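Local coordinates for protein design 2L4HC2_11 (Synthetic construct, PDB 5J2L), which is a designed helical hairpin whose two copies assemble into a four-helix homodimer, with specificity intended to come from modular hydrogen-bond networks, at residues A[65-68]-A[69-72]; A[72-75]-A[76-79]. One frame throughout, in Å; residues are numbered along the deposited sequence.

Interaction 1 (A[65-68]-A[69-72]); sequences EKLR and EIIE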
loop_
_atom_site.group_PDB
_atom_site.type_symbol
_atom_site.label_atom_id
_atom_site.label_comp_id
_atom_site.label_asym_id
_atom_site.label_seq_id
_atom_site.Cartn_x
_atom_site.Cartn_y
_atom_site.Cartn_z
ATOM N N GLU A 65 7.615 3.393 1.312
ATOM C CA GLU A 65 8.920 4.025 1.507
ATOM C C GLU A 65 9.013 4.694 2.869
ATOM O O GLU A 65 10.056 4.610 3.518
ATOM C CB GLU A 65 9.213 5.007 0.389
ATOM C CG GLU A 65 9.445 4.322 -0.952
ATOM C CD GLU A 65 10.600 3.347 -0.909
ATOM O OE1 GLU A 65 11.636 3.702 -0.392
ATOM O OE2 GLU A 65 10.444 2.244 -1.385
ATOM N N LYS A 66 7.922 5.293 3.345
ATOM C CA LYS A 66 7.960 5.886 4.670
ATOM C C LYS A 66 8.103 4.834 5.744
ATOM O O LYS A 66 8.827 5.043 6.718
ATOM C CB LYS A 66 6.746 6.777 4.930
ATOM C CG LYS A 66 6.855 8.119 4.231
ATOM C CD LYS A 66 7.998 8.909 4.865
ATOM C CE LYS A 66 8.307 10.206 4.132
ATOM N NZ LYS A 66 9.494 10.896 4.734
ATOM N N LEU A 67 7.459 3.688 5.560
ATOM C CA LEU A 67 7.589 2.647 6.561
ATOM C C LEU A 67 9.014 2.116 6.570
ATOM O O LEU A 67 9.538 1.776 7.629
ATOM C CB LEU A 67 6.586 1.511 6.318
ATOM C CG LEU A 67 5.128 1.900 6.516
ATOM C CD1 LEU A 67 4.236 0.696 6.228
ATOM C CD2 LEU A 67 4.950 2.448 7.920
ATOM N N ARG A 68 9.637 2.064 5.388
ATOM C CA ARG A 68 11.010 1.605 5.267
ATOM C C ARG A 68 11.922 2.504 6.099
ATOM O O ARG A 68 12.798 2.016 6.815
ATOM C CB ARG A 68 11.425 1.552 3.803
ATOM C CG ARG A 68 12.807 0.993 3.505
ATOM C CD ARG A 68 13.031 0.866 2.029
ATOM N NE ARG A 68 12.065 -0.068 1.439
ATOM C CZ ARG A 68 12.168 -1.422 1.461
ATOM N NH1 ARG A 68 13.212 -2.013 1.992
ATOM N NH2 ARG A 68 11.218 -2.197 0.961
ATOM N N GLU A 69 11.672 3.816 6.018
ATOM C CA GLU A 69 12.426 4.818 6.771
ATOM C C GLU A 69 12.278 4.627 8.280
ATOM O O GLU A 69 13.270 4.664 9.014
ATOM C CB GLU A 69 11.986 6.237 6.367
ATOM C CG GLU A 69 12.419 6.643 4.962
ATOM C CD GLU A 69 11.912 8.002 4.504
ATOM O OE1 GLU A 69 11.282 8.698 5.270
ATOM O OE2 GLU A 69 12.159 8.337 3.368
ATOM N N ILE A 70 11.039 4.398 8.724
ATOM C CA ILE A 70 10.752 4.176 10.125
ATOM C C ILE A 70 11.493 2.958 10.601
ATOM O O ILE A 70 12.131 2.992 11.649
ATOM C CB ILE A 70 9.229 4.030 10.373
ATOM C CG1 ILE A 70 8.533 5.368 10.126
ATOM C CG2 ILE A 70 8.964 3.515 11.786
ATOM C CD1 ILE A 70 7.029 5.268 10.058
ATOM N N ILE A 71 11.428 1.889 9.823
ATOM C CA ILE A 71 12.114 0.668 10.194
ATOM C C ILE A 71 13.608 0.899 10.355
ATOM O O ILE A 71 14.193 0.430 11.329
ATOM C CB ILE A 71 11.825 -0.455 9.193
ATOM C CG1 ILE A 71 10.348 -0.876 9.336
ATOM C CG2 ILE A 71 12.779 -1.616 9.423
ATOM C CD1 ILE A 71 9.857 -1.772 8.226
ATOM N N GLU A 72 14.213 1.630 9.427
ATOM C CA GLU A 72 15.646 1.895 9.505
ATOM C C GLU A 72 16.003 2.645 10.784
ATOM O O GLU A 72 16.997 2.321 11.438
ATOM C CB GLU A 72 16.124 2.658 8.277
ATOM C CG GLU A 72 16.079 1.833 6.998
ATOM C CD GLU A 72 16.551 2.582 5.780
ATOM O OE1 GLU A 72 17.074 3.661 5.931
ATOM O OE2 GLU A 72 16.389 2.070 4.696
#
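Four successive i to i+4 bonds, E69 N to E65 O, I70 N to K66 O, I71 N to L67 O and E72 N to R68 O, all fairly straight, establish 65-72 as regular alpha helix. The shortest of them joins I71 N to L67 O at 2.9 Å. On the outer surface K66 and E69, three residues apart, form a salt bridge: NZ of K66 lies 2.9 Å from OE1 of E69, on the syn side of that oxygen and 15° out of the carboxylate plane. The lysine chain is bent at its second torsion (chi2 -67°), which turns its end back toward E69, and CD of K66 also comes within 3.3 Å of E69 OE1. E69 itself runs extended, its CG resting 3.4 Å from the carbonyl oxygen of E65. R68 behaves differently. Its CG passes 3.9 Å from OE2 of E72, yet NE of R68 and that carboxylate oxygen stay 5.8 Å apart, too far for a salt bridge; instead NH2 of R68 forms a salt bridge with OD1 of D19 of the second subunit, and NE of R68 makes a long one, 4.0 Å, to OE2 of E65. On the buried side L67 and I70 meet through their terminal methyls, CD2 and CD1, at 4.1 Å. Both pack on L18 of helix 7-41, the other arm of the hairpin, while L67 also meets L67 of the second subunit and I71 lies against Q15 there, placing this turn of helix 46-80 between helix 7-41 of its own chain and the second subunit.

Interaction 2 (A[72-75]-A[76-79]); sequences EELE and KIIR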
loop_
_atom_site.group_PDB
_atom_site.type_symbol
_atom_site.label_atom_id
_atom_site.label_comp_id
_atom_site.label_asym_id
_atom_site.label_seq_id
_atom_site.Cartn_x
_atom_site.Cartn_y
_atom_site.Cartn_z
ATOM N N GLU A 72 14.213 1.630 9.427
ATOM C CA GLU A 72 15.646 1.895 9.505
ATOM C C GLU A 72 16.003 2.645 10.784
ATOM O O GLU A 72 16.997 2.321 11.438
ATOM C CB GLU A 72 16.124 2.658 8.277
ATOM C CG GLU A 72 16.079 1.833 6.998
ATOM C CD GLU A 72 16.551 2.582 5.780
ATOM O OE1 GLU A 72 17.074 3.661 5.931
ATOM O OE2 GLU A 72 16.389 2.070 4.696
ATOM N N GLU A 73 15.184 3.623 11.156
ATOM C CA GLU A 73 15.454 4.366 12.372
ATOM C C GLU A 73 15.217 3.495 13.616
ATOM O O GLU A 73 15.990 3.571 14.577
ATOM C CB GLU A 73 14.641 5.663 12.383
ATOM C CG GLU A 73 15.106 6.711 11.357
ATOM C CD GLU A 73 16.517 7.250 11.610
ATOM O OE1 GLU A 73 16.854 7.412 12.759
ATOM O OE2 GLU A 73 17.243 7.532 10.668
ATOM N N LEU A 74 14.200 2.629 13.591
ATOM C CA LEU A 74 14.001 1.713 14.706
ATOM C C LEU A 74 15.162 0.729 14.779
ATOM O O LEU A 74 15.540 0.297 15.864
ATOM C CB LEU A 74 12.667 0.959 14.621
ATOM C CG LEU A 74 11.397 1.787 14.857
ATOM C CD1 LEU A 74 10.169 0.912 14.605
ATOM C CD2 LEU A 74 11.400 2.299 16.286
ATOM N N GLU A 75 15.734 0.390 13.620
ATOM C CA GLU A 75 16.906 -0.481 13.568
ATOM C C GLU A 75 18.019 0.110 14.396
ATOM O O GLU A 75 18.640 -0.578 15.202
ATOM C CB GLU A 75 17.412 -0.684 12.136
ATOM C CG GLU A 75 18.702 -1.502 12.062
ATOM C CD GLU A 75 19.284 -1.630 10.662
ATOM O OE1 GLU A 75 18.576 -1.393 9.703
ATOM O OE2 GLU A 75 20.460 -1.934 10.564
ATOM N N LYS A 76 18.277 1.390 14.176
ATOM C CA LYS A 76 19.348 2.093 14.856
ATOM C C LYS A 76 19.123 2.076 16.369
ATOM O O LYS A 76 20.053 1.849 17.145
ATOM C CB LYS A 76 19.428 3.510 14.313
ATOM C CG LYS A 76 19.879 3.571 12.867
ATOM C CD LYS A 76 19.844 4.989 12.331
ATOM C CE LYS A 76 20.070 5.002 10.826
ATOM N NZ LYS A 76 19.921 6.363 10.246
ATOM N N ILE A 77 17.875 2.295 16.775
ATOM C CA ILE A 77 17.545 2.322 18.196
ATOM C C ILE A 77 17.666 0.928 18.823
ATOM O O ILE A 77 18.366 0.746 19.819
ATOM C CB ILE A 77 16.126 2.865 18.415
ATOM C CG1 ILE A 77 16.056 4.336 18.001
ATOM C CG2 ILE A 77 15.746 2.713 19.882
ATOM C CD1 ILE A 77 14.640 4.877 17.911
ATOM N N ILE A 78 16.975 -0.043 18.230
ATOM C CA ILE A 78 16.980 -1.422 18.696
ATOM C C ILE A 78 18.386 -2.001 18.669
ATOM O O ILE A 78 18.784 -2.698 19.598
ATOM C CB ILE A 78 15.956 -2.266 17.894
ATOM C CG1 ILE A 78 14.541 -1.815 18.305
ATOM C CG2 ILE A 78 16.151 -3.762 18.105
ATOM C CD1 ILE A 78 13.433 -2.363 17.435
ATOM N N ARG A 79 19.146 -1.698 17.626
ATOM C CA ARG A 79 20.549 -2.093 17.578
ATOM C C ARG A 79 21.200 -1.681 18.886
ATOM O O ARG A 79 21.860 -2.491 19.549
ATOM C CB ARG A 79 21.262 -1.442 16.405
ATOM C CG ARG A 79 22.741 -1.762 16.274
ATOM C CD ARG A 79 23.366 -0.988 15.159
ATOM N NE ARG A 79 22.860 -1.380 13.844
ATOM C CZ ARG A 79 23.350 -2.389 13.089
ATOM N NH1 ARG A 79 24.375 -3.103 13.518
ATOM N NH2 ARG A 79 22.799 -2.662 11.911
#
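E75 sends CG away from its own backbone N (chi1 176°) and continues extended, while R79 starts with the same first rotamer and bends at its third torsion; the two chains consequently run side by side, and their charged ends meet one helical turn apart. NH2 of R79 donates to OE2 of E75 over 2.8 Å. The oxygen uses its anti lone pair and sits at the guanidinium edge, only 8° from that plane, although the two flat groups are turned well away from coplanar. The backbones of this pair are joined too, R79 N to E75 O at 2.7 Å. A second salt bridge, K76 NZ to E73 OE2 at 3.0 Å, differs: the ammonium lies above the carboxylate plane, 45° out of it. Here the glutamate is bent and the lysine extended, its CG lying 3.5 Å from the carbonyl oxygen of E72. L74 faces inward, with CD2 4.4 Å from CD1 of I77 and CB 4.4 Å from CD1 of I78; L74 and I77 pack on L11 of helix 7-41, while across the dimer L74 touches I78 and I78 packs on L11 of the second subunit. Buried aliphatics thus serve the packing between helices, whereas both salt bridges join residues of this one helix, although E73 also touches K10 of helix 7-41; the near-planar arginine bond is probably the more directional, the lysine contact more purely electrostatic.

Interactions 1 and 2 are consecutive portions of helix 46-80, their centres about 10 Å apart, and E72 belongs to both: its N is bonded back to R68 in the first, its O accepts K76 N in the second. L67 and L74 hold equivalent inward positions, as do I70 with I77 and I71 with I78, a heptad spacing consistent with coiled-coil-like packing. Both contacts touch helix 7-41 and the second subunit. They differ in their arginines: R68 is engaged across the dimer, R79 within its own helix. The centre of interaction 2 lies about 21 Å from the centre of the chain, that of interaction 1 about 11 Å, so the former is nearer the bundle end.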